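Side-chain contacts in choline kinase (Streptococcus pneumoniae, PDB 4R78), which probably catalyses the ATP-dependent phosphorylation of choline, on a protein kinase-like fold that here holds adenosine monophosphate: residues A[96-101]-A[105-110]; A[135-140]-A[224-229]; A[199-204]-A[211-216]. One frame throughout, in Å; residues are numbered along the deposited sequence.

Contact 1 pairs two strands at one end of the five-stranded N-terminal sheet, contact 3 is the short hairpin against the nucleotide in the C-terminal lobe, and contact 2 ties two helices deeper in that lobe. Contact 1 comes first along the chain; the hairpin of contact 3 then falls between the segments of contact 2. Centres of contacts 1 and 3 lie about 15 Å apart, both touch AMP, and Lys106 bridges them through salt bridges to Asp214 and Glu216, so the two lobes meet around the nucleotide. Contact 2 lies within the C-lobe; it meets contact 3 where Ile136 packs on Trp215, centres about 14 Å apart, and lies about 24 Å from contact 1 between centres.

Contact 1. Residues A[96-101]-A[105-110]; sequences NYLFDI and IKVNEY. With AMP (adenosine monophosphate), chain C.
Val107 O receives two N-H groups at once, from Tyr97 N at 2.8 Å and from Leu98 N at 3.1 Å; the first arrives nearly end-on to the carbonyl, the second on a lone pair in its plane. In return Val107 N donates to Leu98 O at 2.8 Å. Two residues facing one make a classic beta bulge, which shifts the register of this antiparallel hairpin at the edge of the N-lobe sheet. Tyr97 turns the edge of its ring, not a face, to the backbone of Asn108 and Glu109, with CE2 3.8 Å from Glu109 CB. Within the bulge, Leu98 and Val107 lie alongside each other, pointing the same way, with their CB atoms 3.9 Å apart. The next pair projects from the other face: Phe99 CD1 rests 4.0 Å from Lys106 CB. Lys106 CG still lies by that ring; a bend at chi3 (75°) turns the chain end away from the partner strand, and NZ forms salt bridges with Asp214 and Glu216. Asp100 N to Ile105 O, 2.8 Å, continues the ladder. Farther out, Asp100 OD1 takes the N-H of Ala103 and pairs with Lys28. At the other end of the hairpin Glu109 O lies 2.7 Å from N6 of AMP.

Contact 2. Residues A[135-140]-A[224-229]; sequences TIHTSA and MWDLAA
His137, in the last turn of helix 126-137, reaches across to Asp226 of helix 223-233, while Ile136 just before it stops short of that helix and packs on Trp215. The His137 imidazole leads with its edge: NE2 donates to Asp226 OD2 at 2.8 Å, almost straight (174° at the hydrogen) and in the plane of the ring. The oxygen is met on its anti side, and ring and carboxylate planes are turned about 30° apart. CG of His137 sits anti to its carbonyl carbon (chi1 -61°), which carries the ring across to the other helix. CE1, on the same edge, lies 3.6 Å from Asp226 CB and 3.8 Å from Leu227 CD1. The other nitrogen, ND1, is engaged with Tyr248 OH, so both ends of the ring are held and its rotation is fixed. After His137 the chain leaves helical geometry at Thr138, and Ser139 N turns back to Ile136 O. The buried His-carboxylate bond thus joins two C-lobe helices, and Asp226 also takes the backbone N-H groups of His194 (OD2) and Ile195 (OD1), consistent with the helix aspartate that anchors the HxD catalytic loop in protein kinase-like enzymes.

Contact 3. Residues A[199-204]-A[211-216]; sequences PENFIE and YLIDWE. With AMP (adenosine monophosphate), chain C.
Two short strands run antiparallel here, Ile203 and Tyr211 exchanging both backbone bonds (Tyr211 N to Ile203 O 2.7 Å) and Ile213 N reaching Asn201 O beyond them. They form the beta hairpin that floors the nucleotide site in the C-lobe of this protein kinase-like fold; the short strand 115-116 completes its sheet. The two faces do different work. On one, Leu212 CD1 sits over a face of the Phe202 ring in a CH-pi contact, 3.9 Å from the centroid and slightly toward the rim, and neighbouring residues of helix 126-137 pack against both side chains. On the other, Ile203 CG1 touches both Tyr211 CB and Ile213 CG2, the two isoleucines crossing at about a right angle. Each isoleucine has CG1 between its backbone N and carbonyl carbon (chi1 67°), and CD1 at the end of that branch meets the nucleotide: Ile203 CD1 lies 3.6 Å from C5 of the adenine, Ile213 CD1 3.4 Å from C8. At the end of the hairpin near the phosphate, Asn201, just before one strand, and Asp214, just after the other, cross with their amide and carboxylate planes 83° apart. Asn201 OD1 lies 2.9 Å from AMP O3P, and Asp214 OD2 is 3.0 Å from AMP O5'. Asn201 ND2 is held by the backbone oxygen of Asp196, and Asp214 OD1 by Lys106 of the N-lobe strand. The indole N-H of Trp215 donates to Leu212 O from above the carbonyl plane, tying the chain after the strand back to it. The ribose is tied to the backbone by one bond, AMP O3' donating to Glu200 O at 2.9 Å.

Contact 1. Residues A[96-101]-A[105-110]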
loop_
_atom_site.group_PDB
_atom_site.type_symbol
_atom_site.label_atom_id
_atom_site.label_comp_id
_atom_site.label_asym_id
_atom_site.label_seq_id
_atom_site.Cartn_x
_atom_site.Cartn_y
_atom_site.Cartn_z
ATOM N N ASN A 96 3.816 -0.901 16.634
ATOM C CA ASN A 96 3.557 0.537 16.568
ATOM C C ASN A 96 3.716 1.216 17.929
ATOM O O ASN A 96 3.235 0.700 18.943
ATOM C CB ASN A 96 2.144 0.792 16.034
ATOM C CG ASN A 96 1.829 2.271 15.903
ATOM O OD1 ASN A 96 2.446 2.988 15.109
ATOM N ND2 ASN A 96 0.873 2.736 16.690
ATOM N N TYR A 97 4.375 2.374 17.937
ATOM C CA TYR A 97 4.516 3.180 19.154
ATOM C C TYR A 97 3.652 4.440 19.146
ATOM O O TYR A 97 3.137 4.858 20.186
ATOM C CB TYR A 97 5.979 3.553 19.387
ATOM C CG TYR A 97 6.825 2.386 19.818
ATOM C CD1 TYR A 97 6.752 1.898 21.120
ATOM C CD2 TYR A 97 7.698 1.765 18.927
ATOM C CE1 TYR A 97 7.526 0.822 21.529
ATOM C CE2 TYR A 97 8.483 0.683 19.329
ATOM C CZ TYR A 97 8.384 0.218 20.633
ATOM O OH TYR A 97 9.153 -0.845 21.057
ATOM N N LEU A 98 3.510 5.045 17.971
ATOM C CA LEU A 98 2.723 6.262 17.817
ATOM C C LEU A 98 2.041 6.286 16.457
ATOM O O LEU A 98 2.627 5.881 15.453
ATOM C CB LEU A 98 3.614 7.501 17.978
ATOM C CG LEU A 98 2.933 8.835 18.285
ATOM C CD1 LEU A 98 2.539 8.911 19.760
ATOM C CD2 LEU A 98 3.851 9.990 17.923
ATOM N N PHE A 99 0.792 6.739 16.432
ATOM C CA PHE A 99 0.095 6.986 15.177
ATOM C C PHE A 99 -0.565 8.352 15.309
ATOM O O PHE A 99 -1.634 8.488 15.913
ATOM C CB PHE A 99 -0.920 5.878 14.870
ATOM C CG PHE A 99 -1.360 5.824 13.424
ATOM C CD1 PHE A 99 -0.672 5.042 12.500
ATOM C CD2 PHE A 99 -2.465 6.547 12.988
ATOM C CE1 PHE A 99 -1.078 4.982 11.161
ATOM C CE2 PHE A 99 -2.887 6.488 11.653
ATOM C CZ PHE A 99 -2.193 5.702 10.742
ATOM N N ASP A 100 0.103 9.361 14.760
ATOM C CA ASP A 100 -0.296 10.752 14.939
ATOM C C ASP A 100 -1.380 11.156 13.946
ATOM O O ASP A 100 -1.151 11.209 12.734
ATOM C CB ASP A 100 0.921 11.674 14.814
ATOM C CG ASP A 100 0.583 13.129 15.085
ATOM O OD1 ASP A 100 0.545 13.913 14.115
ATOM O OD2 ASP A 100 0.369 13.487 16.265
ATOM N N ILE A 101 -2.560 11.432 14.488
ATOM C CA ILE A 101 -3.732 11.865 13.732
ATOM C C ILE A 101 -3.591 13.293 13.200
ATOM O O ILE A 101 -4.081 13.614 12.113
ATOM C CB ILE A 101 -5.008 11.751 14.633
ATOM C CG1 ILE A 101 -5.302 10.285 14.984
ATOM C CG2 ILE A 101 -6.210 12.426 13.997
ATOM C CD1 ILE A 101 -5.392 9.365 13.779
ATOM N N ILE A 105 1.434 10.632 10.883
ATOM C CA ILE A 105 2.795 10.138 11.087
ATOM C C ILE A 105 2.763 8.869 11.933
ATOM O O ILE A 105 2.196 8.852 13.029
ATOM C CB ILE A 105 3.701 11.198 11.788
ATOM C CG1 ILE A 105 3.750 12.512 10.994
ATOM C CG2 ILE A 105 5.113 10.654 12.004
ATOM C CD1 ILE A 105 4.336 13.682 11.768
ATOM N N LYS A 106 3.380 7.814 11.407
ATOM C CA LYS A 106 3.466 6.532 12.091
ATOM C C LYS A 106 4.878 6.338 12.615
ATOM O O LYS A 106 5.850 6.537 11.886
ATOM C CB LYS A 106 3.093 5.405 11.121
ATOM C CG LYS A 106 3.166 4.000 11.717
ATOM C CD LYS A 106 2.672 2.944 10.723
ATOM C CE LYS A 106 3.684 2.670 9.614
ATOM N NZ LYS A 106 3.140 1.741 8.575
ATOM N N VAL A 107 4.985 5.970 13.889
ATOM C CA VAL A 107 6.281 5.695 14.499
ATOM C C VAL A 107 6.293 4.252 14.987
ATOM O O VAL A 107 5.524 3.881 15.877
ATOM C CB VAL A 107 6.587 6.653 15.674
ATOM C CG1 VAL A 107 7.988 6.395 16.223
ATOM C CG2 VAL A 107 6.441 8.108 15.244
ATOM N N ASN A 108 7.171 3.449 14.389
ATOM C CA ASN A 108 7.227 2.010 14.626
ATOM C C ASN A 108 8.589 1.563 15.140
ATOM O O ASN A 108 9.564 2.317 15.083
ATOM C CB ASN A 108 6.908 1.256 13.325
ATOM C CG ASN A 108 5.416 1.165 13.037
ATOM O OD1 ASN A 108 4.584 1.687 13.778
ATOM N ND2 ASN A 108 5.072 0.497 11.944
ATOM N N GLU A 109 8.649 0.328 15.631
ATOM C CA GLU A 109 9.919 -0.286 15.999
ATOM C C GLU A 109 10.870 -0.341 14.805
ATOM O O GLU A 109 10.440 -0.492 13.655
ATOM C CB GLU A 109 9.696 -1.692 16.570
ATOM C CG GLU A 109 9.189 -2.720 15.555
ATOM C CD GLU A 109 9.141 -4.132 16.102
ATOM O OE1 GLU A 109 8.185 -4.854 15.761
ATOM O OE2 GLU A 109 10.052 -4.522 16.868
ATOM N N TYR A 110 12.161 -0.195 15.091
ATOM C CA TYR A 110 13.205 -0.429 14.102
ATOM C C TYR A 110 13.778 -1.820 14.327
ATOM O O TYR A 110 14.255 -2.142 15.419
ATOM C CB TYR A 110 14.307 0.633 14.204
ATOM C CG TYR A 110 15.504 0.406 13.292
ATOM C CD1 TYR A 110 15.366 0.427 11.904
ATOM C CD2 TYR A 110 16.773 0.188 13.821
ATOM C CE1 TYR A 110 16.461 0.227 11.065
ATOM C CE2 TYR A 110 17.875 -0.009 12.991
ATOM C CZ TYR A 110 17.710 0.011 11.616
ATOM O OH TYR A 110 18.797 -0.186 10.790
HETATM P P AMP C . 8.158 1.089 1.996
HETATM O O1P AMP C . 6.943 1.721 1.359
HETATM O O2P AMP C . 9.453 1.357 1.269
HETATM O O3P AMP C . 7.961 -0.349 2.412
HETATM O "O5'" AMP C . 8.333 1.865 3.396
HETATM C "C5'" AMP C . 8.851 1.183 4.537
HETATM C "C4'" AMP C . 10.285 0.744 4.272
HETATM O "O4'" AMP C . 11.098 1.019 5.418
HETATM C "C3'" AMP C . 10.370 -0.753 4.015
HETATM O "O3'" AMP C . 10.546 -1.027 2.621
HETATM C "C2'" AMP C . 11.557 -1.230 4.829
HETATM O "O2'" AMP C . 12.727 -1.302 4.013
HETATM C "C1'" AMP C . 11.783 -0.154 5.876
HETATM N N9 AMP C . 11.247 -0.593 7.193
HETATM C C8 AMP C . 9.958 -0.523 7.580
HETATM N N7 AMP C . 9.782 -0.995 8.838
HETATM C C5 AMP C . 10.988 -1.376 9.286
HETATM C C6 AMP C . 11.516 -1.961 10.539
HETATM N N6 AMP C . 10.682 -2.228 11.573
HETATM N N1 AMP C . 12.844 -2.211 10.612
HETATM C C2 AMP C . 13.676 -1.947 9.584
HETATM N N3 AMP C . 13.263 -1.415 8.415
HETATM C C4 AMP C . 11.955 -1.111 8.203
#

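Contact 2. Residues A[135-140]-A[224-229]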
loop_
_atom_site.group_PDB
_atom_site.type_symbol
_atom_site.label_atom_id
_atom_site.label_comp_id
_atom_site.label_asym_id
_atom_site.label_seq_id
_atom_site.Cartn_x
_atom_site.Cartn_y
_atom_site.Cartn_z
ATOM N N THR A 135 -4.390 -15.323 5.917
ATOM C CA THR A 135 -4.617 -14.826 7.273
ATOM C C THR A 135 -5.410 -13.520 7.264
ATOM O O THR A 135 -6.380 -13.368 8.014
ATOM C CB THR A 135 -3.289 -14.652 8.043
ATOM O OG1 THR A 135 -2.710 -15.941 8.298
ATOM C CG2 THR A 135 -3.512 -13.939 9.369
ATOM N N ILE A 136 -5.007 -12.580 6.414
ATOM C CA ILE A 136 -5.716 -11.306 6.369
ATOM C C ILE A 136 -7.110 -11.457 5.761
ATOM O O ILE A 136 -8.082 -10.958 6.317
ATOM C CB ILE A 136 -4.893 -10.144 5.723
ATOM C CG1 ILE A 136 -5.715 -8.849 5.663
ATOM C CG2 ILE A 136 -4.389 -10.508 4.348
ATOM C CD1 ILE A 136 -6.130 -8.294 7.019
ATOM N N HIS A 137 -7.215 -12.183 4.651
ATOM C CA HIS A 137 -8.499 -12.278 3.959
ATOM C C HIS A 137 -9.561 -13.094 4.688
ATOM O O HIS A 137 -10.752 -12.885 4.460
ATOM C CB HIS A 137 -8.322 -12.756 2.517
ATOM C CG HIS A 137 -7.481 -11.836 1.690
ATOM N ND1 HIS A 137 -6.810 -12.251 0.562
ATOM C CD2 HIS A 137 -7.178 -10.525 1.848
ATOM C CE1 HIS A 137 -6.146 -11.231 0.047
ATOM N NE2 HIS A 137 -6.354 -10.172 0.810
ATOM N N THR A 138 -9.129 -13.992 5.572
ATOM C CA THR A 138 -10.054 -14.808 6.365
ATOM C C THR A 138 -10.121 -14.362 7.832
ATOM O O THR A 138 -10.634 -15.093 8.683
ATOM C CB THR A 138 -9.671 -16.303 6.328
ATOM O OG1 THR A 138 -8.414 -16.492 6.990
ATOM C CG2 THR A 138 -9.587 -16.821 4.891
ATOM N N SER A 139 -9.605 -13.170 8.124
ATOM C CA SER A 139 -9.519 -12.681 9.507
ATOM C C SER A 139 -10.881 -12.439 10.154
ATOM O O SER A 139 -10.979 -12.397 11.384
ATOM C CB SER A 139 -8.705 -11.389 9.564
ATOM O OG SER A 139 -9.457 -10.296 9.059
ATOM N N ALA A 140 -11.911 -12.287 9.319
ATOM C CA ALA A 140 -13.267 -11.896 9.730
ATOM C C ALA A 140 -13.324 -10.509 10.376
ATOM O O ALA A 140 -14.358 -10.112 10.918
ATOM C CB ALA A 140 -13.903 -12.956 10.646
ATOM N N MET A 224 -9.396 -10.164 -4.415
ATOM C CA MET A 224 -8.693 -10.221 -5.694
ATOM C C MET A 224 -7.931 -8.928 -6.005
ATOM O O MET A 224 -7.000 -8.936 -6.803
ATOM C CB MET A 224 -9.625 -10.624 -6.843
ATOM C CG MET A 224 -10.135 -12.070 -6.781
ATOM S SD MET A 224 -8.842 -13.325 -6.596
ATOM C CE MET A 224 -8.923 -13.641 -4.833
ATOM N N TRP A 225 -8.304 -7.829 -5.344
ATOM C CA TRP A 225 -7.512 -6.599 -5.425
ATOM C C TRP A 225 -6.103 -6.854 -4.887
ATOM O O TRP A 225 -5.107 -6.479 -5.512
ATOM C CB TRP A 225 -8.180 -5.463 -4.639
ATOM C CG TRP A 225 -7.322 -4.231 -4.533
ATOM C CD1 TRP A 225 -6.260 -4.045 -3.690
ATOM C CD2 TRP A 225 -7.450 -3.020 -5.290
ATOM N NE1 TRP A 225 -5.717 -2.800 -3.879
ATOM C CE2 TRP A 225 -6.424 -2.147 -4.854
ATOM C CE3 TRP A 225 -8.321 -2.591 -6.301
ATOM C CZ2 TRP A 225 -6.252 -0.864 -5.384
ATOM C CZ3 TRP A 225 -8.150 -1.309 -6.829
ATOM C CH2 TRP A 225 -7.117 -0.467 -6.371
ATOM N N ASP A 226 -6.027 -7.485 -3.715
ATOM C CA ASP A 226 -4.736 -7.779 -3.094
ATOM C C ASP A 226 -3.896 -8.727 -3.948
ATOM O O ASP A 226 -2.684 -8.539 -4.091
ATOM C CB ASP A 226 -4.918 -8.350 -1.687
ATOM C CG ASP A 226 -5.074 -7.276 -0.621
ATOM O OD1 ASP A 226 -5.018 -6.067 -0.946
ATOM O OD2 ASP A 226 -5.249 -7.660 0.550
ATOM N N LEU A 227 -4.538 -9.742 -4.521
ATOM C CA LEU A 227 -3.828 -10.670 -5.390
ATOM C C LEU A 227 -3.295 -9.960 -6.638
ATOM O O LEU A 227 -2.133 -10.143 -7.010
ATOM C CB LEU A 227 -4.704 -11.873 -5.749
ATOM C CG LEU A 227 -4.713 -13.024 -4.734
ATOM C CD1 LEU A 227 -5.258 -12.640 -3.358
ATOM C CD2 LEU A 227 -5.487 -14.184 -5.284
ATOM N N ALA A 228 -4.132 -9.123 -7.250
ATOM C CA ALA A 228 -3.709 -8.311 -8.388
ATOM C C ALA A 228 -2.494 -7.454 -8.051
ATOM O O ALA A 228 -1.550 -7.385 -8.834
ATOM C CB ALA A 228 -4.856 -7.457 -8.896
ATOM N N ALA A 229 -2.512 -6.823 -6.878
ATOM C CA ALA A 229 -1.407 -5.964 -6.458
ATOM C C ALA A 229 -0.114 -6.745 -6.264
ATOM O O ALA A 229 0.933 -6.337 -6.769
ATOM C CB ALA A 229 -1.769 -5.188 -5.196
#

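Contact 3. Residues A[199-204]-A[211-216]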
loop_
_atom_site.group_PDB
_atom_site.type_symbol
_atom_site.label_atom_id
_atom_site.label_comp_id
_atom_site.label_asym_id
_atom_site.label_seq_id
_atom_site.Cartn_x
_atom_site.Cartn_y
_atom_site.Cartn_z
ATOM N N PRO A 199 6.294 -5.423 -3.066
ATOM C CA PRO A 199 7.139 -6.404 -2.382
ATOM C C PRO A 199 7.918 -5.819 -1.206
ATOM O O PRO A 199 8.177 -6.533 -0.233
ATOM C CB PRO A 199 8.084 -6.902 -3.482
ATOM C CG PRO A 199 8.006 -5.908 -4.554
ATOM C CD PRO A 199 6.672 -5.253 -4.482
ATOM N N GLU A 200 8.259 -4.532 -1.282
ATOM C CA GLU A 200 9.006 -3.875 -0.205
ATOM C C GLU A 200 8.179 -3.663 1.068
ATOM O O GLU A 200 8.699 -3.189 2.081
ATOM C CB GLU A 200 9.664 -2.568 -0.683
ATOM C CG GLU A 200 8.707 -1.434 -1.049
ATOM C CD GLU A 200 8.294 -1.433 -2.520
ATOM O OE1 GLU A 200 7.848 -0.368 -3.002
ATOM O OE2 GLU A 200 8.400 -2.481 -3.198
ATOM N N ASN A 201 6.896 -4.023 1.021
ATOM C CA ASN A 201 6.074 -4.048 2.232
ATOM C C ASN A 201 6.183 -5.366 2.999
ATOM O O ASN A 201 5.522 -5.556 4.019
ATOM C CB ASN A 201 4.616 -3.682 1.926
ATOM C CG ASN A 201 4.408 -2.181 1.826
ATOM O OD1 ASN A 201 5.272 -1.397 2.220
ATOM N ND2 ASN A 201 3.260 -1.772 1.304
ATOM N N PHE A 202 7.029 -6.267 2.505
ATOM C CA PHE A 202 7.391 -7.465 3.249
ATOM C C PHE A 202 8.817 -7.309 3.747
ATOM O O PHE A 202 9.732 -7.036 2.962
ATOM C CB PHE A 202 7.270 -8.712 2.370
ATOM C CG PHE A 202 5.858 -9.056 1.981
ATOM C CD1 PHE A 202 5.103 -9.931 2.757
ATOM C CD2 PHE A 202 5.286 -8.518 0.833
ATOM C CE1 PHE A 202 3.793 -10.264 2.393
ATOM C CE2 PHE A 202 3.977 -8.841 0.461
ATOM C CZ PHE A 202 3.233 -9.716 1.244
ATOM N N ILE A 203 8.998 -7.454 5.055
ATOM C CA ILE A 203 10.328 -7.350 5.652
ATOM C C ILE A 203 10.578 -8.544 6.566
ATOM O O ILE A 203 9.660 -9.043 7.223
ATOM C CB ILE A 203 10.567 -5.995 6.392
ATOM C CG1 ILE A 203 9.672 -5.869 7.627
ATOM C CG2 ILE A 203 10.379 -4.805 5.440
ATOM C CD1 ILE A 203 10.142 -4.820 8.624
ATOM N N GLU A 204 11.821 -9.008 6.578
ATOM C CA GLU A 204 12.182 -10.211 7.312
ATOM C C GLU A 204 13.122 -9.882 8.467
ATOM O O GLU A 204 14.121 -9.182 8.287
ATOM C CB GLU A 204 12.820 -11.233 6.362
ATOM C CG GLU A 204 12.919 -12.648 6.912
ATOM C CD GLU A 204 13.351 -13.644 5.851
ATOM O OE1 GLU A 204 12.502 -14.047 5.025
ATOM O OE2 GLU A 204 14.539 -14.022 5.842
ATOM N N TYR A 211 7.303 -10.094 8.171
ATOM C CA TYR A 211 6.275 -9.105 8.461
ATOM C C TYR A 211 5.679 -8.551 7.177
ATOM O O TYR A 211 6.355 -8.469 6.152
ATOM C CB TYR A 211 6.860 -7.944 9.266
ATOM C CG TYR A 211 7.309 -8.305 10.661
ATOM C CD1 TYR A 211 6.407 -8.307 11.724
ATOM C CD2 TYR A 211 8.641 -8.621 10.920
ATOM C CE1 TYR A 211 6.820 -8.624 13.013
ATOM C CE2 TYR A 211 9.063 -8.943 12.203
ATOM C CZ TYR A 211 8.150 -8.938 13.243
ATOM O OH TYR A 211 8.560 -9.254 14.514
ATOM N N LEU A 212 4.403 -8.188 7.247
ATOM C CA LEU A 212 3.749 -7.392 6.214
ATOM C C LEU A 212 3.418 -6.037 6.837
ATOM O O LEU A 212 2.680 -5.972 7.823
ATOM C CB LEU A 212 2.493 -8.095 5.697
ATOM C CG LEU A 212 1.584 -7.347 4.714
ATOM C CD1 LEU A 212 2.362 -6.797 3.516
ATOM C CD2 LEU A 212 0.448 -8.244 4.250
ATOM N N ILE A 213 3.974 -4.972 6.262
ATOM C CA ILE A 213 3.933 -3.644 6.877
ATOM C C ILE A 213 3.174 -2.631 6.025
ATOM O O ILE A 213 2.701 -2.954 4.934
ATOM C CB ILE A 213 5.367 -3.112 7.169
ATOM C CG1 ILE A 213 6.123 -2.856 5.859
ATOM C CG2 ILE A 213 6.108 -4.079 8.095
ATOM C CD1 ILE A 213 7.369 -2.016 6.016
ATOM N N ASP A 214 3.054 -1.413 6.553
ATOM C CA ASP A 214 2.511 -0.257 5.835
ATOM C C ASP A 214 1.067 -0.458 5.383
ATOM O O ASP A 214 0.758 -0.524 4.189
ATOM C CB ASP A 214 3.447 0.178 4.697
ATOM C CG ASP A 214 4.709 0.866 5.204
ATOM O OD1 ASP A 214 4.867 1.051 6.432
ATOM O OD2 ASP A 214 5.547 1.241 4.361
ATOM N N TRP A 215 0.192 -0.531 6.378
ATOM C CA TRP A 215 -1.228 -0.775 6.180
ATOM C C TRP A 215 -2.040 0.513 6.001
ATOM O O TRP A 215 -3.252 0.510 6.210
ATOM C CB TRP A 215 -1.763 -1.589 7.365
ATOM C CG TRP A 215 -1.185 -2.974 7.435
ATOM C CD1 TRP A 215 0.078 -3.325 7.815
ATOM C CD2 TRP A 215 -1.856 -4.192 7.103
ATOM N NE1 TRP A 215 0.239 -4.689 7.743
ATOM C CE2 TRP A 215 -0.935 -5.246 7.306
ATOM C CE3 TRP A 215 -3.145 -4.495 6.647
ATOM C CZ2 TRP A 215 -1.267 -6.585 7.072
ATOM C CZ3 TRP A 215 -3.475 -5.824 6.414
ATOM C CH2 TRP A 215 -2.539 -6.853 6.634
ATOM N N GLU A 216 -1.387 1.597 5.581
ATOM C CA GLU A 216 -2.053 2.906 5.455
ATOM C C GLU A 216 -3.265 2.924 4.529
ATOM O O GLU A 216 -4.140 3.774 4.675
ATOM C CB GLU A 216 -1.068 3.995 5.011
ATOM C CG GLU A 216 -0.141 4.498 6.114
ATOM C CD GLU A 216 0.791 3.418 6.646
ATOM O OE1 GLU A 216 1.387 2.690 5.822
ATOM O OE2 GLU A 216 0.910 3.299 7.884
HETATM P P AMP C . 8.158 1.089 1.996
HETATM O O1P AMP C . 6.943 1.721 1.359
HETATM O O2P AMP C . 9.453 1.357 1.269
HETATM O O3P AMP C . 7.961 -0.349 2.412
HETATM O "O5'" AMP C . 8.333 1.865 3.396
HETATM C "C5'" AMP C . 8.851 1.183 4.537
HETATM C "C4'" AMP C . 10.285 0.744 4.272
HETATM O "O4'" AMP C . 11.098 1.019 5.418
HETATM C "C3'" AMP C . 10.370 -0.753 4.015
HETATM O "O3'" AMP C . 10.546 -1.027 2.621
HETATM C "C2'" AMP C . 11.557 -1.230 4.829
HETATM O "O2'" AMP C . 12.727 -1.302 4.013
HETATM C "C1'" AMP C . 11.783 -0.154 5.876
HETATM N N9 AMP C . 11.247 -0.593 7.193
HETATM C C8 AMP C . 9.958 -0.523 7.580
HETATM N N7 AMP C . 9.782 -0.995 8.838
HETATM C C5 AMP C . 10.988 -1.376 9.286
HETATM C C6 AMP C . 11.516 -1.961 10.539
HETATM N N6 AMP C . 10.682 -2.228 11.573
HETATM N N1 AMP C . 12.844 -2.211 10.612
HETATM C C2 AMP C . 13.676 -1.947 9.584
HETATM N N3 AMP C . 13.263 -1.415 8.415
HETATM C C4 AMP C . 11.955 -1.111 8.203
#